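Beta-2-microglobulin (Ctenopharyngodon idella, PDB 5H5Z) probably serves as the light chain of bony fish MHC class I, pairing with the heavy chain in the complex that presents peptides. Local coordinates at residues S5-V10 and V28-P33; I36-L41 and F63-S68. The protein carries 1 engineered substitution. One frame throughout, in Å; residues are numbered along the deposited sequence.

Contact 1. Residues S5-V10 and V28-P33; sequences SPKIQV and VSNFHP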
ATOM      1  N   SER B   5       8.540  13.939  -2.345  1.00 26.00           N
ATOM      2  CA  SER B   5       9.482  13.039  -3.005  1.00 28.17           C
ATOM      3  C   SER B   5       9.407  11.638  -2.411  1.00 27.92           C
ATOM      4  O   SER B   5       9.250  11.491  -1.202  1.00 25.15           O
ATOM      5  CB  SER B   5      10.905  13.594  -2.919  1.00 28.66           C
ATOM      6  OG  SER B   5      11.000  14.792  -3.669  1.00 29.94           O
ATOM      7  N   PRO B   6       9.517  10.604  -3.265  1.00 27.69           N
ATOM      8  CA  PRO B   6       9.288   9.227  -2.822  1.00 27.39           C
ATOM      9  C   PRO B   6      10.297   8.685  -1.814  1.00 27.25           C
ATOM     10  O   PRO B   6      11.501   8.983  -1.899  1.00 26.99           O
ATOM     11  CB  PRO B   6       9.373   8.421  -4.126  1.00 26.66           C
ATOM     12  CG  PRO B   6      10.187   9.264  -5.049  1.00 25.68           C
ATOM     13  CD  PRO B   6       9.800  10.673  -4.711  1.00 27.93           C
ATOM     14  N   LYS B   7       9.788   7.914  -0.857  1.00 24.51           N
ATOM     15  CA  LYS B   7      10.624   7.004  -0.084  1.00 24.40           C
ATOM     16  C   LYS B   7      10.817   5.782  -0.973  1.00 23.46           C
ATOM     17  O   LYS B   7       9.862   5.306  -1.598  1.00 25.00           O
ATOM     18  CB  LYS B   7       9.954   6.611   1.234  1.00 24.85           C
ATOM     19  CG  LYS B   7      10.857   5.821   2.176  1.00 25.82           C
ATOM     20  CD  LYS B   7      10.074   5.110   3.269  1.00 35.32           C
ATOM     21  CE  LYS B   7       9.734   6.023   4.437  1.00 39.52           C
ATOM     22  NZ  LYS B   7       8.677   5.402   5.287  1.00 46.33           N
ATOM     23  N   ILE B   8      12.054   5.301  -1.053  1.00 23.32           N
ATOM     24  CA  ILE B   8      12.412   4.198  -1.943  1.00 22.62           C
ATOM     25  C   ILE B   8      13.123   3.117  -1.151  1.00 22.37           C
ATOM     26  O   ILE B   8      14.193   3.353  -0.578  1.00 25.18           O
ATOM     27  CB  ILE B   8      13.340   4.661  -3.089  1.00 23.83           C
ATOM     28  CG1 ILE B   8      12.730   5.857  -3.829  1.00 21.82           C
ATOM     29  CG2 ILE B   8      13.621   3.504  -4.045  1.00 24.99           C
ATOM     30  CD1 ILE B   8      13.705   6.599  -4.718  1.00 22.18           C
ATOM     31  N   GLN B   9      12.527   1.934  -1.122  1.00 23.75           N
ATOM     32  CA  GLN B   9      13.070   0.823  -0.357  1.00 22.81           C
ATOM     33  C   GLN B   9      13.197  -0.396  -1.250  1.00 23.04           C
ATOM     34  O   GLN B   9      12.224  -0.820  -1.892  1.00 23.11           O
ATOM     35  CB  GLN B   9      12.207   0.535   0.873  1.00 20.53           C
ATOM     36  CG  GLN B   9      12.207   1.675   1.884  1.00 22.93           C
ATOM     37  CD  GLN B   9      11.245   1.454   3.031  1.00 27.10           C
ATOM     38  OE1 GLN B   9      11.650   1.086   4.136  1.00 32.03           O
ATOM     39  NE2 GLN B   9       9.968   1.679   2.780  1.00 27.60           N
ATOM     40  N   VAL B  10      14.410  -0.944  -1.282  1.00 24.54           N
ATOM     41  CA  VAL B  10      14.762  -2.049  -2.172  1.00 24.50           C
ATOM     42  C   VAL B  10      15.189  -3.239  -1.327  1.00 23.06           C
ATOM     43  O   VAL B  10      16.090  -3.127  -0.488  1.00 25.20           O
ATOM     44  CB  VAL B  10      15.891  -1.650  -3.157  1.00 26.21           C
ATOM     45  CG1 VAL B  10      16.072  -2.713  -4.237  1.00 26.66           C
ATOM     46  CG2 VAL B  10      15.588  -0.308  -3.795  1.00 26.13           C
ATOM     47  N   VAL B  28       7.959   1.964  -3.402  1.00 19.28           N
ATOM     48  CA  VAL B  28       8.072   3.408  -3.593  1.00 20.00           C
ATOM     49  C   VAL B  28       6.832   4.057  -2.983  1.00 20.05           C
ATOM     50  O   VAL B  28       5.715   3.810  -3.436  1.00 24.28           O
ATOM     51  CB  VAL B  28       8.225   3.751  -5.091  1.00 19.55           C
ATOM     52  CG1 VAL B  28       8.364   5.254  -5.299  1.00 19.66           C
ATOM     53  CG2 VAL B  28       9.426   3.020  -5.684  1.00 20.44           C
ATOM     54  N   SER B  29       7.023   4.863  -1.943  1.00 20.55           N
ATOM     55  CA  SER B  29       5.893   5.334  -1.144  1.00 21.77           C
ATOM     56  C   SER B  29       6.001   6.806  -0.783  1.00 24.74           C
ATOM     57  O   SER B  29       7.018   7.441  -1.052  1.00 24.58           O
ATOM     58  CB  SER B  29       5.777   4.499   0.131  1.00 24.12           C
ATOM     59  OG  SER B  29       6.934   4.668   0.942  1.00 22.24           O
ATOM     60  N   ASN B  30       4.941   7.340  -0.175  1.00 24.12           N
ATOM     61  CA  ASN B  30       4.937   8.703   0.360  1.00 24.20           C
ATOM     62  C   ASN B  30       5.169   9.792  -0.693  1.00 24.58           C
ATOM     63  O   ASN B  30       5.784  10.819  -0.400  1.00 27.23           O
ATOM     64  CB  ASN B  30       5.970   8.842   1.498  1.00 26.18           C
ATOM     65  CG  ASN B  30       5.646   7.978   2.706  1.00 28.38           C
ATOM     66  OD1 ASN B  30       4.522   7.493   2.867  1.00 31.34           O
ATOM     67  ND2 ASN B  30       6.637   7.787   3.571  1.00 33.99           N
ATOM     68  N   PHE B  31       4.679   9.579  -1.913  1.00 24.17           N
ATOM     69  CA  PHE B  31       4.960  10.530  -2.991  1.00 24.93           C
ATOM     70  C   PHE B  31       3.731  11.193  -3.610  1.00 25.83           C
ATOM     71  O   PHE B  31       2.656  10.608  -3.660  1.00 25.16           O
ATOM     72  CB  PHE B  31       5.865   9.910  -4.070  1.00 24.50           C
ATOM     73  CG  PHE B  31       5.201   8.845  -4.904  1.00 23.33           C
ATOM     74  CD1 PHE B  31       4.529   9.178  -6.080  1.00 22.91           C
ATOM     75  CD2 PHE B  31       5.280   7.505  -4.536  1.00 24.34           C
ATOM     76  CE1 PHE B  31       3.928   8.197  -6.858  1.00 22.09           C
ATOM     77  CE2 PHE B  31       4.682   6.521  -5.308  1.00 21.43           C
ATOM     78  CZ  PHE B  31       4.001   6.867  -6.470  1.00 22.99           C
ATOM     79  N   HIS B  32       3.920  12.433  -4.059  1.00 27.66           N
ATOM     80  CA  HIS B  32       2.896  13.218  -4.759  1.00 27.86           C
ATOM     81  C   HIS B  32       3.632  14.263  -5.595  1.00 29.89           C
ATOM     82  O   HIS B  32       4.598  14.848  -5.109  1.00 30.48           O
ATOM     83  CB  HIS B  32       1.971  13.917  -3.760  1.00 34.92           C
ATOM     84  CG  HIS B  32       1.035  14.907  -4.388  1.00 47.15           C
ATOM     85  ND1 HIS B  32      -0.164  14.537  -4.957  1.00 42.57           N
ATOM     86  CD2 HIS B  32       1.127  16.250  -4.546  1.00 49.35           C
ATOM     87  CE1 HIS B  32      -0.773  15.607  -5.434  1.00 53.51           C
ATOM     88  NE2 HIS B  32      -0.010  16.660  -5.199  1.00 58.12           N
ATOM     89  N   PRO B  33       3.187  14.515  -6.849  1.00 28.70           N
ATOM     90  CA  PRO B  33       2.044  13.924  -7.569  1.00 29.16           C
ATOM     91  C   PRO B  33       2.305  12.482  -8.054  1.00 26.93           C
ATOM     92  O   PRO B  33       3.427  11.987  -7.915  1.00 27.61           O
ATOM     93  CB  PRO B  33       1.839  14.888  -8.742  1.00 30.57           C
ATOM     94  CG  PRO B  33       3.189  15.453  -9.002  1.00 33.50           C
ATOM     95  CD  PRO B  33       3.856  15.558  -7.658  1.00 29.91           C
TER
HETATM   96  O   HOH W   1       7.844  11.886   0.999  1.00 37.50           O
HETATM   97  O   HOH W   2       9.211   3.124   0.585  1.00 27.92           O
HETATM   98  O   HOH W   3       6.406   4.214   3.514  1.00 35.06           O
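Lys-7 and Ser-29 are joined by two backbone hydrogen bonds, Lys-7 N to Ser-29 O at 2.8 Å and Ser-29 N to Lys-7 O at 2.9 Å, which make them a hydrogen-bonded antiparallel pair. Ile-8 and Val-28 form the non-hydrogen-bonded pair beside it, and Val-28 CA adds a CA-H...O contact to Lys-7 O. Just before the strand, Pro-6 lays its ring against the partner: CB meets Val-28 CG1 at 3.5 Å and Phe-31 CB at 3.8 Å. Proline suits this spot, for it has no N-H to pair and offers a compact apolar surface. Val-28 holds CG1 anti to its own N (chi1 -179°), which brings that methyl to Pro-6 CB.

Strands 7-12 and 22-31 form a beta hairpin at one edge of the four-stranded sheet of an immunoglobulin C1-set domain. Ile-8 and Val-28 look into the sandwich and touch Val-83 of the other sheet, as branched aliphatic residues should, whereas Lys-7 and Ser-29 occupy the opposite, polar face. There the Lys-7 chain bends at chi3 (-82°) and runs alongside Asn-30, pointing the same way. One water accepts from Lys-7 NZ at 3.1 Å and also hydrogen-bonds Ser-29 OG at 2.7 Å, so the small hydroxyl reaches the ammonium through solvent. Farther out, NZ forms a salt bridge with Glu-225 of the MHC class I antigen chain, tying this edge to the heavy chain. Asn-30 and Phe-31 both face Phe-63, a G1 beta bulge for which Asn-30 takes a positive phi of 61°.

Contact 2. Residues I36-L41 and F63-S68; sequences ISIELL and FHLTKS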
ATOM      1  N   ILE B  36       5.117   8.878 -12.150  1.00 28.55           N
ATOM      2  CA  ILE B  36       6.416   8.373 -11.703  1.00 25.23           C
ATOM      3  C   ILE B  36       6.926   7.273 -12.640  1.00 28.65           C
ATOM      4  O   ILE B  36       6.139   6.599 -13.313  1.00 29.57           O
ATOM      5  CB  ILE B  36       6.335   7.868 -10.237  1.00 24.35           C
ATOM      6  CG1 ILE B  36       7.728   7.783  -9.596  1.00 23.93           C
ATOM      7  CG2 ILE B  36       5.578   6.542 -10.144  1.00 25.03           C
ATOM      8  CD1 ILE B  36       7.709   7.895  -8.084  1.00 23.74           C
ATOM      9  N   SER B  37       8.249   7.119 -12.683  1.00 26.07           N
ATOM     10  CA  SER B  37       8.905   6.045 -13.414  1.00 27.32           C
ATOM     11  C   SER B  37       9.681   5.188 -12.423  1.00 26.42           C
ATOM     12  O   SER B  37      10.510   5.708 -11.661  1.00 28.15           O
ATOM     13  CB  SER B  37       9.863   6.627 -14.461  1.00 29.84           C
ATOM     14  OG  SER B  37      10.572   5.604 -15.142  1.00 32.80           O
ATOM     15  N   ILE B  38       9.410   3.884 -12.422  1.00 22.54           N
ATOM     16  CA  ILE B  38      10.162   2.938 -11.595  1.00 22.38           C
ATOM     17  C   ILE B  38      10.691   1.813 -12.480  1.00 24.29           C
ATOM     18  O   ILE B  38       9.934   1.215 -13.249  1.00 27.21           O
ATOM     19  CB  ILE B  38       9.302   2.336 -10.453  1.00 23.76           C
ATOM     20  CG1 ILE B  38       8.634   3.435  -9.615  1.00 23.48           C
ATOM     21  CG2 ILE B  38      10.153   1.423  -9.572  1.00 23.21           C
ATOM     22  CD1 ILE B  38       7.465   2.949  -8.780  1.00 22.80           C
ATOM     23  N   GLU B  39      11.991   1.539 -12.380  1.00 25.38           N
ATOM     24  CA  GLU B  39      12.613   0.469 -13.151  1.00 25.74           C
ATOM     25  C   GLU B  39      13.553  -0.335 -12.269  1.00 25.97           C
ATOM     26  O   GLU B  39      14.293   0.235 -11.471  1.00 28.75           O
ATOM     27  CB  GLU B  39      13.379   1.031 -14.356  1.00 31.09           C
ATOM     28  CG  GLU B  39      12.520   1.688 -15.435  1.00 38.51           C
ATOM     29  CD  GLU B  39      11.565   0.734 -16.146  1.00 46.39           C
ATOM     30  OE1 GLU B  39      11.640  -0.494 -15.932  1.00 54.13           O
ATOM     31  OE2 GLU B  39      10.729   1.222 -16.935  1.00 54.53           O
ATOM     32  N   LEU B  40      13.506  -1.659 -12.394  1.00 23.59           N
ATOM     33  CA  LEU B  40      14.475  -2.512 -11.705  1.00 22.97           C
ATOM     34  C   LEU B  40      15.636  -2.799 -12.650  1.00 25.32           C
ATOM     35  O   LEU B  40      15.424  -3.039 -13.844  1.00 26.98           O
ATOM     36  CB  LEU B  40      13.821  -3.812 -11.221  1.00 24.54           C
ATOM     37  CG  LEU B  40      12.668  -3.673 -10.219  1.00 24.20           C
ATOM     38  CD1 LEU B  40      12.002  -5.017  -9.965  1.00 25.97           C
ATOM     39  CD2 LEU B  40      13.144  -3.071  -8.905  1.00 28.29           C
ATOM     40  N   LEU B  41      16.858  -2.770 -12.123  1.00 26.37           N
ATOM     41  CA  LEU B  41      18.053  -2.924 -12.949  1.00 26.71           C
ATOM     42  C   LEU B  41      18.961  -4.062 -12.500  1.00 28.06           C
ATOM     43  O   LEU B  41      19.150  -4.286 -11.300  1.00 28.15           O
ATOM     44  CB  LEU B  41      18.867  -1.623 -12.970  1.00 27.20           C
ATOM     45  CG  LEU B  41      18.148  -0.276 -13.103  1.00 29.64           C
ATOM     46  CD1 LEU B  41      19.154   0.859 -12.980  1.00 31.47           C
ATOM     47  CD2 LEU B  41      17.357  -0.157 -14.400  1.00 30.72           C
ATOM     48  N   PHE B  63       0.882   8.641  -2.464  1.00 23.84           N
ATOM     49  CA  PHE B  63       0.799   7.450  -3.306  1.00 22.13           C
ATOM     50  C   PHE B  63       1.876   6.419  -2.969  1.00 22.30           C
ATOM     51  O   PHE B  63       2.932   6.759  -2.438  1.00 24.26           O
ATOM     52  CB  PHE B  63       0.924   7.852  -4.780  1.00 22.71           C
ATOM     53  CG  PHE B  63      -0.193   8.723  -5.267  1.00 23.66           C
ATOM     54  CD1 PHE B  63      -1.392   8.156  -5.675  1.00 23.18           C
ATOM     55  CD2 PHE B  63      -0.050  10.111  -5.325  1.00 25.20           C
ATOM     56  CE1 PHE B  63      -2.434   8.954  -6.133  1.00 23.94           C
ATOM     57  CE2 PHE B  63      -1.090  10.915  -5.776  1.00 26.66           C
ATOM     58  CZ  PHE B  63      -2.284  10.333  -6.183  1.00 26.42           C
ATOM     59  N   HIS B  64       1.600   5.158  -3.281  1.00 24.14           N
ATOM     60  CA  HIS B  64       2.597   4.102  -3.143  1.00 22.40           C
ATOM     61  C   HIS B  64       2.482   3.117  -4.299  1.00 23.49           C
ATOM     62  O   HIS B  64       1.383   2.865  -4.813  1.00 23.27           O
ATOM     63  CB  HIS B  64       2.498   3.397  -1.783  1.00 26.48           C
ATOM     64  CG  HIS B  64       1.208   2.662  -1.567  1.00 29.51           C
ATOM     65  ND1 HIS B  64       1.099   1.295  -1.695  1.00 35.69           N
ATOM     66  CD2 HIS B  64      -0.023   3.107  -1.225  1.00 29.20           C
ATOM     67  CE1 HIS B  64      -0.145   0.929  -1.443  1.00 36.03           C
ATOM     68  NE2 HIS B  64      -0.847   2.010  -1.155  1.00 27.75           N
ATOM     69  N   LEU B  65       3.629   2.602  -4.728  1.00 21.81           N
ATOM     70  CA  LEU B  65       3.693   1.583  -5.767  1.00 22.67           C
ATOM     71  C   LEU B  65       4.737   0.547  -5.409  1.00 23.24           C
ATOM     72  O   LEU B  65       5.723   0.849  -4.738  1.00 25.64           O
ATOM     73  CB  LEU B  65       4.062   2.200  -7.118  1.00 23.89           C
ATOM     74  CG  LEU B  65       3.063   3.129  -7.804  1.00 23.18           C
ATOM     75  CD1 LEU B  65       3.762   3.908  -8.901  1.00 25.68           C
ATOM     76  CD2 LEU B  65       1.870   2.358  -8.370  1.00 23.84           C
ATOM     77  N   THR B  66       4.515  -0.677  -5.867  1.00 22.69           N
ATOM     78  CA  THR B  66       5.496  -1.739  -5.709  1.00 22.93           C
ATOM     79  C   THR B  66       5.880  -2.281  -7.081  1.00 23.17           C
ATOM     80  O   THR B  66       5.018  -2.662  -7.870  1.00 26.37           O
ATOM     81  CB  THR B  66       4.964  -2.871  -4.806  1.00 26.73           C
ATOM     82  OG1 THR B  66       4.571  -2.327  -3.540  1.00 25.02           O
ATOM     83  CG2 THR B  66       6.033  -3.933  -4.578  1.00 28.49           C
ATOM     84  N   LYS B  67       7.178  -2.278  -7.373  1.00 23.27           N
ATOM     85  CA  LYS B  67       7.692  -2.964  -8.549  1.00 23.03           C
ATOM     86  C   LYS B  67       8.479  -4.179  -8.094  1.00 23.56           C
ATOM     87  O   LYS B  67       9.235  -4.101  -7.129  1.00 25.19           O
ATOM     88  CB  LYS B  67       8.569  -2.048  -9.392  1.00 26.25           C
ATOM     89  CG  LYS B  67       8.812  -2.592 -10.788  1.00 26.52           C
ATOM     90  CD  LYS B  67       8.710  -1.470 -11.797  1.00 30.86           C
ATOM     91  CE  LYS B  67       8.420  -1.981 -13.190  1.00 31.90           C
ATOM     92  NZ  LYS B  67       8.327  -0.838 -14.139  1.00 32.10           N
ATOM     93  N   SER B  68       8.282  -5.301  -8.781  1.00 23.43           N
ATOM     94  CA  SER B  68       8.945  -6.548  -8.413  1.00 23.71           C
ATOM     95  C   SER B  68       9.229  -7.399  -9.643  1.00 24.64           C
ATOM     96  O   SER B  68       8.587  -7.235 -10.680  1.00 27.14           O
ATOM     97  CB  SER B  68       8.100  -7.335  -7.400  1.00 25.85           C
ATOM     98  OG  SER B  68       6.831  -7.692  -7.936  1.00 28.04           O
TER
HETATM   99  O   HOH W   4       9.292  -2.091 -16.339  1.00 47.00           O
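Ile-36 CG2 presses on Leu-65 CD1 at 3.4 Å, closer than two methyls usually come, and the two side chains, coming from opposite sheets, overlap by their flanks. Ile-38 reaches the same methyl obliquely, its CD1 lying 3.8 Å from Leu-65 CD1. Here the contact is made by aliphatic carbons alone, branched residues that interlock without hydrogen bonds.

Toward Lys-67 the packing becomes more open. The stem of this lysine passes along Ile-38, with CB 3.8 Å from Ile-38 CG2, while its CG lies 4.0 Å from Leu-40 CG. Its CG stands anti to the backbone N (chi1 -165°) and the chain bends at chi2 (138°), carrying NZ past Ile-38 to the carbonyl of that residue. NZ gives a hydrogen bond to Ile-38 O at 2.8 Å, from somewhat off the carbonyl plane. A long salt bridge of 3.8 Å joins Lys-67 NZ to Glu-39 OE1. A water also bridges these two atoms, accepting from NZ and donating to OE1. A long, flexible lysine suits this place because it can cover aliphatic neighbours and still deliver its charge to the wet margin. A methionine here would probably keep much of the stem packing but leave Ile-38 O and Glu-39 without their cationic partner.

The segments run nearly parallel, 26° apart with axes 7.5 Å from each other, as facing strands of the two sheets in the immunoglobulin sandwich. Ile-38 also touches Cys-81 and Leu-40 touches Cys-26, the two halves of the domain's disulfide; Leu-65 also packs on strand 51-57 through Gln-52 and Thr-53.

Overall arrangement
Contact 1 joins two neighbouring strands within one sheet, whereas contact 2 spans the gap between the two sheets. The chemistry follows: backbone pairing and bridging waters dominate at 5-10 with 28-33, which is partly buried and lies at the sheet edge, while side-chain packing carries 36-41 with 63-68, which is buried, its centre about 5 Å from the centre of the chain. Each nevertheless includes a lysine at its polar margin. Strands 22-31 and 63-71 are neighbours in the same sheet, so the contacts adjoin, with centres about 9 Å apart. Val-28 O and Leu-65 N probably hydrogen-bond at 2.7 Å, and Val-28 CG2 packs on Ile-38 CD1, extending the apolar core from one contact to the other.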